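Local coordinates for protein FMN Adenylyltransferase (Candida glabrata, PDB 3FWK) that catalyses the transfer of the adenylyl group of ATP to FMN, the step of flavin biosynthesis that yields FAD, at residues S44-I47 with N48-P52; A38-T41 with T42-I45; E145-A148 with E149-T153; I166-R169 with H170-F174. All blocks are in the same frame, centred on the assembly; numbering follows the deposited sequence.

Contact 1: residues S44-I47 with N48-P52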
loop_
_atom_site.group_PDB
_atom_site.type_symbol
_atom_site.label_atom_id
_atom_site.label_comp_id
_atom_site.label_asym_id
_atom_site.label_seq_id
_atom_site.Cartn_x
_atom_site.Cartn_y
_atom_site.Cartn_z
ATOM N N SER A 44 9.291 12.624 8.451
ATOM C CA SER A 44 9.646 14.026 8.335
ATOM C C SER A 44 8.851 14.730 7.233
ATOM O O SER A 44 8.411 15.864 7.411
ATOM C CB SER A 44 11.139 14.148 8.078
ATOM O OG SER A 44 11.500 15.500 8.042
ATOM N N ILE A 45 8.658 14.066 6.095
ATOM C CA ILE A 45 7.879 14.659 5.023
ATOM C C ILE A 45 6.474 14.981 5.553
ATOM O O ILE A 45 5.952 16.072 5.298
ATOM C CB ILE A 45 7.830 13.705 3.805
ATOM C CG1 ILE A 45 9.224 13.651 3.137
ATOM C CG2 ILE A 45 6.767 14.148 2.807
ATOM C CD1 ILE A 45 9.394 12.465 2.194
ATOM N N LEU A 46 5.835 14.042 6.264
ATOM C CA LEU A 46 4.475 14.288 6.715
ATOM C C LEU A 46 4.405 15.286 7.861
ATOM O O LEU A 46 3.646 16.268 7.818
ATOM C CB LEU A 46 3.803 12.968 7.073
ATOM C CG LEU A 46 3.463 12.091 5.870
ATOM C CD1 LEU A 46 3.012 10.711 6.299
ATOM C CD2 LEU A 46 2.449 12.751 4.945
ATOM N N ILE A 47 5.181 15.037 8.922
ATOM C CA ILE A 47 5.060 15.847 10.126
ATOM C C ILE A 47 5.654 17.244 9.935
ATOM O O ILE A 47 5.099 18.230 10.426
ATOM C CB ILE A 47 5.731 15.119 11.308
ATOM C CG1 ILE A 47 4.956 13.832 11.611
ATOM C CG2 ILE A 47 5.852 16.027 12.539
ATOM C CD1 ILE A 47 5.606 12.870 12.594
ATOM N N ASN A 48 6.778 17.341 9.236
ATOM C CA ASN A 48 7.462 18.622 9.072
ATOM C C ASN A 48 7.058 19.373 7.836
ATOM O O ASN A 48 6.993 20.589 7.869
ATOM C CB ASN A 48 8.991 18.448 9.096
ATOM C CG ASN A 48 9.486 17.826 10.392
ATOM O OD1 ASN A 48 8.954 18.115 11.453
ATOM N ND2 ASN A 48 10.499 16.982 10.302
ATOM N N GLU A 49 6.829 18.666 6.720
ATOM C CA GLU A 49 6.586 19.366 5.460
ATOM C C GLU A 49 5.125 19.424 5.048
ATOM O O GLU A 49 4.758 20.237 4.209
ATOM C CB GLU A 49 7.392 18.739 4.324
ATOM C CG GLU A 49 8.896 18.705 4.513
ATOM C CD GLU A 49 9.583 18.176 3.258
ATOM O OE1 GLU A 49 9.385 18.767 2.153
ATOM O OE2 GLU A 49 10.284 17.160 3.357
ATOM N N THR A 50 4.285 18.543 5.578
ATOM C CA THR A 50 2.934 18.399 5.024
ATOM C C THR A 50 1.896 18.975 5.970
ATOM O O THR A 50 1.236 19.958 5.626
ATOM C CB THR A 50 2.617 16.937 4.689
ATOM O OG1 THR A 50 3.587 16.455 3.741
ATOM C CG2 THR A 50 1.196 16.783 4.114
ATOM N N PHE A 51 1.770 18.407 7.165
ATOM C CA PHE A 51 0.685 18.805 8.069
ATOM C C PHE A 51 0.731 20.284 8.488
ATOM O O PHE A 51 -0.327 20.859 8.690
ATOM C CB PHE A 51 0.632 17.873 9.284
ATOM C CG PHE A 51 0.321 16.419 8.948
ATOM C CD1 PHE A 51 -0.375 16.051 7.781
ATOM C CD2 PHE A 51 0.695 15.428 9.835
ATOM C CE1 PHE A 51 -0.656 14.704 7.509
ATOM C CE2 PHE A 51 0.404 14.107 9.569
ATOM C CZ PHE A 51 -0.274 13.744 8.424
ATOM N N PRO A 52 1.923 20.903 8.613
ATOM C CA PRO A 52 1.892 22.344 8.924
ATOM C C PRO A 52 1.296 23.213 7.819
ATOM O O PRO A 52 0.897 24.353 8.090
ATOM C CB PRO A 52 3.375 22.686 9.123
ATOM C CG PRO A 52 3.997 21.366 9.578
ATOM C CD PRO A 52 3.293 20.359 8.683
#
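One face of the Phe-51 ring rests on the Leu-46 carbonyl: Leu-46 O lies 3.5 Å from Phe-51 CG, while the carbonyl carbon is displaced toward the rim. The amide of Asn-48 has Ser-44 OG close to its plane, and Asn-48 ND2 donates to that oxygen at 2.9 Å. That bond belongs to one of two conformers of Ser-44, whose OG is set anti to the backbone N (chi1 -177°). Main-chain bonds show the helix widening into pi-type turns. Ser-44 O takes both Asn-48 N (2.9 Å) and Glu-49 N (3.3 Å), and Leu-46 O takes Thr-50 N as well as Phe-51 N, the latter at 2.9 Å and nearly straight (174°). Thr-50 OG1 returns to the backbone, donating to Ile-45 O at 2.9 Å from above the carbonyl plane, so this hydroxyl is paired within the turn. Pro-52 CD sits 3.3 Å from Ile-47 O as the chain leaves the helix. Phe-51 meets Tyr-85 edge-to-face and packs with Leu-46 against Cys-81 of helix 69-86; Ile-47 reaches Glu-84 of that helix, and Ile-45 leans on loop residues Pro-180 and Pro-196.

Contact 2: residues A38-T41 with T42-I45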
loop_
_atom_site.group_PDB
_atom_site.type_symbol
_atom_site.label_atom_id
_atom_site.label_comp_id
_atom_site.label_asym_id
_atom_site.label_seq_id
_atom_site.Cartn_x
_atom_site.Cartn_y
_atom_site.Cartn_z
ATOM N N ALA A 38 14.013 4.738 5.992
ATOM C CA ALA A 38 12.941 5.144 5.071
ATOM C C ALA A 38 11.726 5.645 5.861
ATOM O O ALA A 38 11.091 6.644 5.453
ATOM C CB ALA A 38 12.554 3.963 4.207
ATOM N N ILE A 39 11.424 4.997 6.983
ATOM C CA ILE A 39 10.331 5.479 7.861
ATOM C C ILE A 39 10.600 6.868 8.375
ATOM O O ILE A 39 9.730 7.747 8.369
ATOM C CB ILE A 39 10.083 4.491 9.024
ATOM C CG1 ILE A 39 9.542 3.165 8.503
ATOM C CG2 ILE A 39 9.203 5.119 10.098
ATOM C CD1 ILE A 39 9.616 2.005 9.522
ATOM N N ASN A 40 11.828 7.101 8.842
ATOM C CA ASN A 40 12.167 8.422 9.345
ATOM C C ASN A 40 12.032 9.515 8.285
ATOM O O ASN A 40 11.547 10.599 8.576
ATOM C CB ASN A 40 13.561 8.402 9.967
ATOM C CG ASN A 40 13.583 7.642 11.279
ATOM O OD1 ASN A 40 12.589 7.601 11.988
ATOM N ND2 ASN A 40 14.720 7.038 11.587
ATOM N N THR A 41 12.445 9.213 7.053
ATOM C CA THR A 41 12.256 10.192 5.988
ATOM C C THR A 41 10.772 10.445 5.715
ATOM O O THR A 41 10.352 11.614 5.583
ATOM C CB THR A 41 12.945 9.737 4.705
ATOM O OG1 THR A 41 14.343 9.692 4.974
ATOM C CG2 THR A 41 12.716 10.697 3.534
ATOM N N THR A 42 9.968 9.375 5.652
ATOM C CA THR A 42 8.519 9.557 5.436
ATOM C C THR A 42 7.886 10.398 6.551
ATOM O O THR A 42 7.064 11.273 6.298
ATOM C CB THR A 42 7.860 8.184 5.300
ATOM O OG1 THR A 42 8.350 7.542 4.126
ATOM C CG2 THR A 42 6.326 8.297 5.279
ATOM N N LYS A 43 8.245 10.083 7.799
ATOM C CA LYS A 43 7.709 10.839 8.940
ATOM C C LYS A 43 8.054 12.306 8.845
ATOM O O LYS A 43 7.219 13.158 9.108
ATOM C CB LYS A 43 8.273 10.300 10.262
ATOM C CG LYS A 43 7.702 9.002 10.751
ATOM C CD LYS A 43 8.269 8.773 12.197
ATOM C CE LYS A 43 7.694 7.602 12.914
ATOM N NZ LYS A 43 7.847 7.847 14.404
ATOM N N SER A 44 9.291 12.624 8.451
ATOM C CA SER A 44 9.646 14.026 8.335
ATOM C C SER A 44 8.851 14.730 7.233
ATOM O O SER A 44 8.411 15.864 7.411
ATOM C CB SER A 44 11.139 14.148 8.078
ATOM O OG SER A 44 11.500 15.500 8.042
ATOM N N ILE A 45 8.658 14.066 6.095
ATOM C CA ILE A 45 7.879 14.659 5.023
ATOM C C ILE A 45 6.474 14.981 5.553
ATOM O O ILE A 45 5.952 16.072 5.298
ATOM C CB ILE A 45 7.830 13.705 3.805
ATOM C CG1 ILE A 45 9.224 13.651 3.137
ATOM C CG2 ILE A 45 6.767 14.148 2.807
ATOM C CD1 ILE A 45 9.394 12.465 2.194
HETATM O O HOH W 1 10.657 8.519 14.724
#
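With chi1 at -75° Lys-43 carries CG beside its own backbone N and opposite its carbonyl carbon, and from there the extended chain runs back along the helix next to Ile-39. The two side chains point the same way, and the methylene Lys-43 CE touches the methyl Ile-39 CG2 at 4.0 Å. A similar first torsion in Ile-45 (chi1 -71°) folds CG1 back over the preceding turn, 3.4 Å from Thr-41 O, and lets Ile-45 CD1 meet Thr-41 CG2 at 4.0 Å. Thus both longer side chains of residues 42-45 lean toward the N-terminal end of the helix and lie against the residue four places earlier.

The main chain beneath is regular. Thr-42 N, Lys-43 N, Ser-44 N and Ile-45 N each donate to the carbonyl four residues back, the shortest being Lys-43 N to Ile-39 O at 2.8 Å and 168°. A water accepts from Lys-43 NZ at 2.9 Å and makes a weak, 3.5 Å bond to Asn-40 OD1, linking the polar ends one turn apart. The ammonium also has a salt bridge to Glu-84 of helix 69-86. On the buried side Thr-42 OG1 bonds with Pro-196 O and Trp-200 NE1, and Ala-38 O receives His-199 NE2. Ile-39 meets Thr-18 and Tyr-21 of helix 7-23. This is the i to i+4 pattern of an alpha-helix, here in helix 31-50, which joins helices 7-23 and 69-86 in the Rossmann-like alpha/beta fold.

Contact 3: residues E145-A148 with E149-T153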
loop_
_atom_site.group_PDB
_atom_site.type_symbol
_atom_site.label_atom_id
_atom_site.label_comp_id
_atom_site.label_asym_id
_atom_site.label_seq_id
_atom_site.Cartn_x
_atom_site.Cartn_y
_atom_site.Cartn_z
ATOM N N GLU A 145 -12.839 6.434 -18.729
ATOM C CA GLU A 145 -12.237 7.741 -18.480
ATOM C C GLU A 145 -10.803 7.557 -17.993
ATOM O O GLU A 145 -10.443 6.502 -17.465
ATOM C CB GLU A 145 -13.099 8.534 -17.472
ATOM C CG GLU A 145 -13.043 7.959 -16.063
ATOM C CD GLU A 145 -13.939 8.675 -15.073
ATOM O OE1 GLU A 145 -14.417 9.801 -15.384
ATOM O OE2 GLU A 145 -14.140 8.164 -13.944
ATOM N N THR A 146 -9.984 8.593 -18.161
ATOM C CA THR A 146 -8.603 8.559 -17.683
ATOM C C THR A 146 -8.555 8.860 -16.177
ATOM O O THR A 146 -9.535 9.349 -15.578
ATOM C CB THR A 146 -7.764 9.625 -18.384
ATOM O OG1 THR A 146 -8.311 10.906 -18.034
ATOM C CG2 THR A 146 -7.824 9.445 -19.910
ATOM N N MET A 147 -7.407 8.600 -15.568
ATOM C CA MET A 147 -7.225 8.927 -14.160
ATOM C C MET A 147 -7.426 10.415 -13.921
ATOM O O MET A 147 -8.058 10.805 -12.945
ATOM C CB MET A 147 -5.840 8.496 -13.716
ATOM C CG MET A 147 -5.592 8.766 -12.261
ATOM S SD MET A 147 -4.124 8.008 -11.595
ATOM C CE MET A 147 -4.841 6.442 -11.104
ATOM N N ALA A 148 -6.881 11.250 -14.813
ATOM C CA ALA A 148 -7.038 12.698 -14.672
ATOM C C ALA A 148 -8.514 13.059 -14.659
ATOM O O ALA A 148 -8.977 13.845 -13.837
ATOM C CB ALA A 148 -6.310 13.431 -15.815
ATOM N N GLU A 149 -9.267 12.441 -15.570
ATOM C CA GLU A 149 -10.710 12.715 -15.665
ATOM C C GLU A 149 -11.451 12.261 -14.401
ATOM O O GLU A 149 -12.335 12.947 -13.883
ATOM C CB GLU A 149 -11.315 12.047 -16.924
ATOM C CG GLU A 149 -10.893 12.758 -18.232
ATOM C CD GLU A 149 -11.195 11.969 -19.480
ATOM O OE1 GLU A 149 -11.327 10.730 -19.476
ATOM O OE2 GLU A 149 -11.263 12.614 -20.547
ATOM N N ALA A 150 -11.097 11.082 -13.888
ATOM C CA ALA A 150 -11.731 10.590 -12.664
ATOM C C ALA A 150 -11.441 11.533 -11.494
ATOM O O ALA A 150 -12.311 11.783 -10.646
ATOM C CB ALA A 150 -11.238 9.161 -12.345
ATOM N N PHE A 151 -10.226 12.071 -11.433
ATOM C CA PHE A 151 -9.863 12.995 -10.358
ATOM C C PHE A 151 -10.548 14.346 -10.552
ATOM O O PHE A 151 -10.852 15.015 -9.573
ATOM C CB PHE A 151 -8.341 13.130 -10.218
ATOM C CG PHE A 151 -7.747 12.159 -9.260
ATOM C CD1 PHE A 151 -7.939 12.295 -7.897
ATOM C CD2 PHE A 151 -6.971 11.120 -9.721
ATOM C CE1 PHE A 151 -7.334 11.388 -6.984
ATOM C CE2 PHE A 151 -6.394 10.196 -8.833
ATOM C CZ PHE A 151 -6.576 10.330 -7.478
ATOM N N GLU A 152 -10.813 14.747 -11.791
ATOM C CA GLU A 152 -11.578 15.990 -12.002
ATOM C C GLU A 152 -12.973 15.863 -11.418
ATOM O O GLU A 152 -13.471 16.785 -10.754
ATOM C CB GLU A 152 -11.635 16.327 -13.489
ATOM C CG GLU A 152 -12.485 17.549 -13.786
ATOM C CD GLU A 152 -12.030 18.781 -13.017
ATOM O OE1 GLU A 152 -10.795 19.040 -12.969
ATOM O OE2 GLU A 152 -12.920 19.479 -12.455
ATOM N N THR A 153 -13.607 14.715 -11.637
ATOM C CA THR A 153 -14.917 14.470 -11.054
ATOM C C THR A 153 -14.871 14.444 -9.534
ATOM O O THR A 153 -15.728 15.031 -8.858
ATOM C CB THR A 153 -15.523 13.177 -11.623
ATOM O OG1 THR A 153 -15.677 13.355 -13.031
ATOM C CG2 THR A 153 -16.846 12.838 -10.934
HETATM O O HOH W 2 -16.455 11.030 -14.192
#
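Thr-146 N donates to Glu-149 OE1 at 2.8 Å, nearly straight at 167°, meeting the carboxylate oxygen on its anti side and somewhat out of its plane. The reverse bond runs from Glu-149 N to Thr-146 OG1 at 3.1 Å. Thr-146 chi1, 63°, places OG1 between its own N and carbonyl carbon, from where it faces the first turn of the helix. The Glu-149 chain, extended beyond CG, folds back across the threonine. Ala-150 N then donates to Thr-146 O at 2.9 Å, starting the regular helical bonding.

Met-147 and Phe-151 lie side by side on another flank. Met-147 CG approaches the edge of the ring in its plane, 3.7 Å from Phe-151 CD2. Met-147 SD follows at the same edge, 5.5 Å from the ring centroid, as a Met-aromatic contact. Trp-188 stacks on Phe-151 and also touches Met-147 and Ala-148, tying this turn to a loop. Glu-145 OE2 lies 3.5 Å from Ala-150 CB, and a water that donates to Glu-145 OE1 at 2.7 Å also bonds Thr-153 OG1. The reciprocal bonds of Thr-146 and Glu-149 are a capping box, with Thr-146 the N-cap of helix 147-157.

Contact 4: residues I166-R169 with H170-F174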
loop_
_atom_site.group_PDB
_atom_site.type_symbol
_atom_site.label_atom_id
_atom_site.label_comp_id
_atom_site.label_asym_id
_atom_site.label_seq_id
_atom_site.Cartn_x
_atom_site.Cartn_y
_atom_site.Cartn_z
ATOM N N ILE A 166 -0.331 10.194 -2.357
ATOM C CA ILE A 166 -0.186 9.177 -3.402
ATOM C C ILE A 166 0.935 8.226 -3.029
ATOM O O ILE A 166 2.044 8.659 -2.730
ATOM C CB ILE A 166 0.111 9.817 -4.744
ATOM C CG1 ILE A 166 -1.050 10.725 -5.123
ATOM C CG2 ILE A 166 0.274 8.786 -5.851
ATOM C CD1 ILE A 166 -0.814 11.544 -6.354
ATOM N N GLY A 167 0.681 6.923 -3.112
ATOM C CA GLY A 167 1.669 5.925 -2.640
ATOM C C GLY A 167 2.642 5.358 -3.673
ATOM O O GLY A 167 3.008 4.199 -3.632
ATOM N N ILE A 168 3.112 6.186 -4.561
ATOM C CA ILE A 168 4.055 5.760 -5.589
ATOM C C ILE A 168 5.514 5.777 -5.132
ATOM O O ILE A 168 5.904 6.570 -4.249
ATOM C CB ILE A 168 3.770 6.684 -6.762
ATOM C CG1 ILE A 168 4.490 6.241 -8.029
ATOM C CG2 ILE A 168 3.995 8.132 -6.377
ATOM C CD1 ILE A 168 3.913 6.876 -9.295
ATOM N N ARG A 169 6.305 4.912 -5.735
ATOM C CA ARG A 169 7.745 4.861 -5.462
ATOM C C ARG A 169 8.506 5.264 -6.713
ATOM O O ARG A 169 8.023 5.119 -7.840
ATOM C CB ARG A 169 8.182 3.441 -5.029
ATOM C CG ARG A 169 7.410 2.968 -3.825
ATOM C CD ARG A 169 7.890 1.626 -3.185
ATOM N NE ARG A 169 8.001 0.485 -4.091
ATOM C CZ ARG A 169 9.140 0.106 -4.707
ATOM N NH1 ARG A 169 10.273 0.769 -4.541
ATOM N NH2 ARG A 169 9.137 -0.950 -5.490
ATOM N N HIS A 170 9.745 5.718 -6.537
ATOM C CA HIS A 170 10.530 6.105 -7.728
ATOM C C HIS A 170 10.712 4.986 -8.738
ATOM O O HIS A 170 10.823 5.267 -9.927
ATOM C CB HIS A 170 11.915 6.613 -7.336
ATOM C CG HIS A 170 11.954 8.023 -6.849
ATOM N ND1 HIS A 170 11.411 9.082 -7.557
ATOM C CD2 HIS A 170 12.521 8.556 -5.743
ATOM C CE1 HIS A 170 11.614 10.208 -6.874
ATOM N NE2 HIS A 170 12.297 9.917 -5.775
ATOM N N THR A 171 10.747 3.724 -8.283
ATOM C CA THR A 171 10.949 2.620 -9.194
ATOM C C THR A 171 9.696 2.230 -9.973
ATOM O O THR A 171 9.783 1.427 -10.897
ATOM C CB THR A 171 11.475 1.362 -8.470
ATOM O OG1 THR A 171 10.510 1.006 -7.494
ATOM C CG2 THR A 171 12.830 1.615 -7.793
ATOM N N ASP A 172 8.545 2.783 -9.605
ATOM C CA ASP A 172 7.323 2.491 -10.334
ATOM C C ASP A 172 7.299 3.204 -11.684
ATOM O O ASP A 172 7.977 4.213 -11.863
ATOM C CB ASP A 172 6.114 2.976 -9.518
ATOM C CG ASP A 172 5.868 2.158 -8.250
ATOM O OD1 ASP A 172 6.130 0.955 -8.244
ATOM O OD2 ASP A 172 5.345 2.738 -7.283
ATOM N N PRO A 173 6.484 2.713 -12.627
ATOM C CA PRO A 173 6.286 3.479 -13.857
ATOM C C PRO A 173 5.853 4.914 -13.538
ATOM O O PRO A 173 5.044 5.144 -12.632
ATOM C CB PRO A 173 5.171 2.695 -14.577
ATOM C CG PRO A 173 5.361 1.314 -14.111
ATOM C CD PRO A 173 5.712 1.465 -12.625
ATOM N N PHE A 174 6.374 5.871 -14.297
ATOM C CA PHE A 174 6.105 7.279 -14.061
ATOM C C PHE A 174 6.589 7.770 -12.717
ATOM O O PHE A 174 6.117 8.819 -12.263
ATOM C CB PHE A 174 4.618 7.624 -14.272
ATOM C CG PHE A 174 4.029 6.958 -15.487
ATOM C CD1 PHE A 174 4.509 7.274 -16.754
ATOM C CD2 PHE A 174 3.083 5.947 -15.352
ATOM C CE1 PHE A 174 4.001 6.620 -17.899
ATOM C CE2 PHE A 174 2.577 5.289 -16.476
ATOM C CZ PHE A 174 3.038 5.638 -17.745
HETATM O O HOH W 3 5.971 -0.487 -6.003
#
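Hydrogen bonds between Arg-169 and Asp-172 define this turn. Arg-169 N donates to Asp-172 OD2 at 2.8 Å and 164°, reaching the oxygen from above the carboxylate plane. In return Asp-172 N donates to Arg-169 O at 3.0 Å, closing a type I beta turn. The aspartate chi1 of -69° sets its carboxylate beside its own N, from where it reaches back across the turn. A water accepts from Arg-169 NE at 3.0 Å and lies within bonding distance of Asp-172 OD1, probably donating to it. His-170 ND1 bonds Gly-175 O.

Charges come next. The guanidinium and carboxylate planes stand 70° apart, and Arg-169 NH2 remains 4.5 Å from Asp-172 OD1, beyond a salt bridge. Each has other partners: Arg-169 forms salt bridges with Asp-297 and Glu-300 and bonds Trp-200 O, while Asp-172 has one with Arg-301.

Van der Waals contacts flank the turn. Thr-171 OG1 lies over one face of the guanidinium, 3.2 Å from Arg-169 CZ, with no N-H pointing at it. Ile-168 CG1 passes Asp-172 OD2 at 3.7 Å, and Ile-168 CD1 comes 3.9 Å from Pro-173 O; Ile-168 and Arg-169 each have two conformers, of which one is described. This type I turn lies in the loop after strand 163-165, where those outside partners fasten it to the C-terminal part of the chain, beside the Rossmann-like sheet.

Overall arrangement
All four contacts are local, each between consecutive segments, and none nests in or crosses another; only contact 4 closes a turn, of type I. From the N terminus, contact 2 lies midway along helix 31-50 and contact 1 at its C-terminal end; they share Ser-44 and Ile-45, and both seat that helix on helix 69-86. After strands 61-64, 107-111 and 134-138, contact 3 starts helix 147-157 and ties it to the Trp-188 loop; the centres of contacts 2 and 3 are about 30 Å apart. Strand 163-165 leads to contact 4, which joins its loop to the C-terminal part of the chain. Contacts 3 and 4 come within about 6 Å at their nearest atoms without touching.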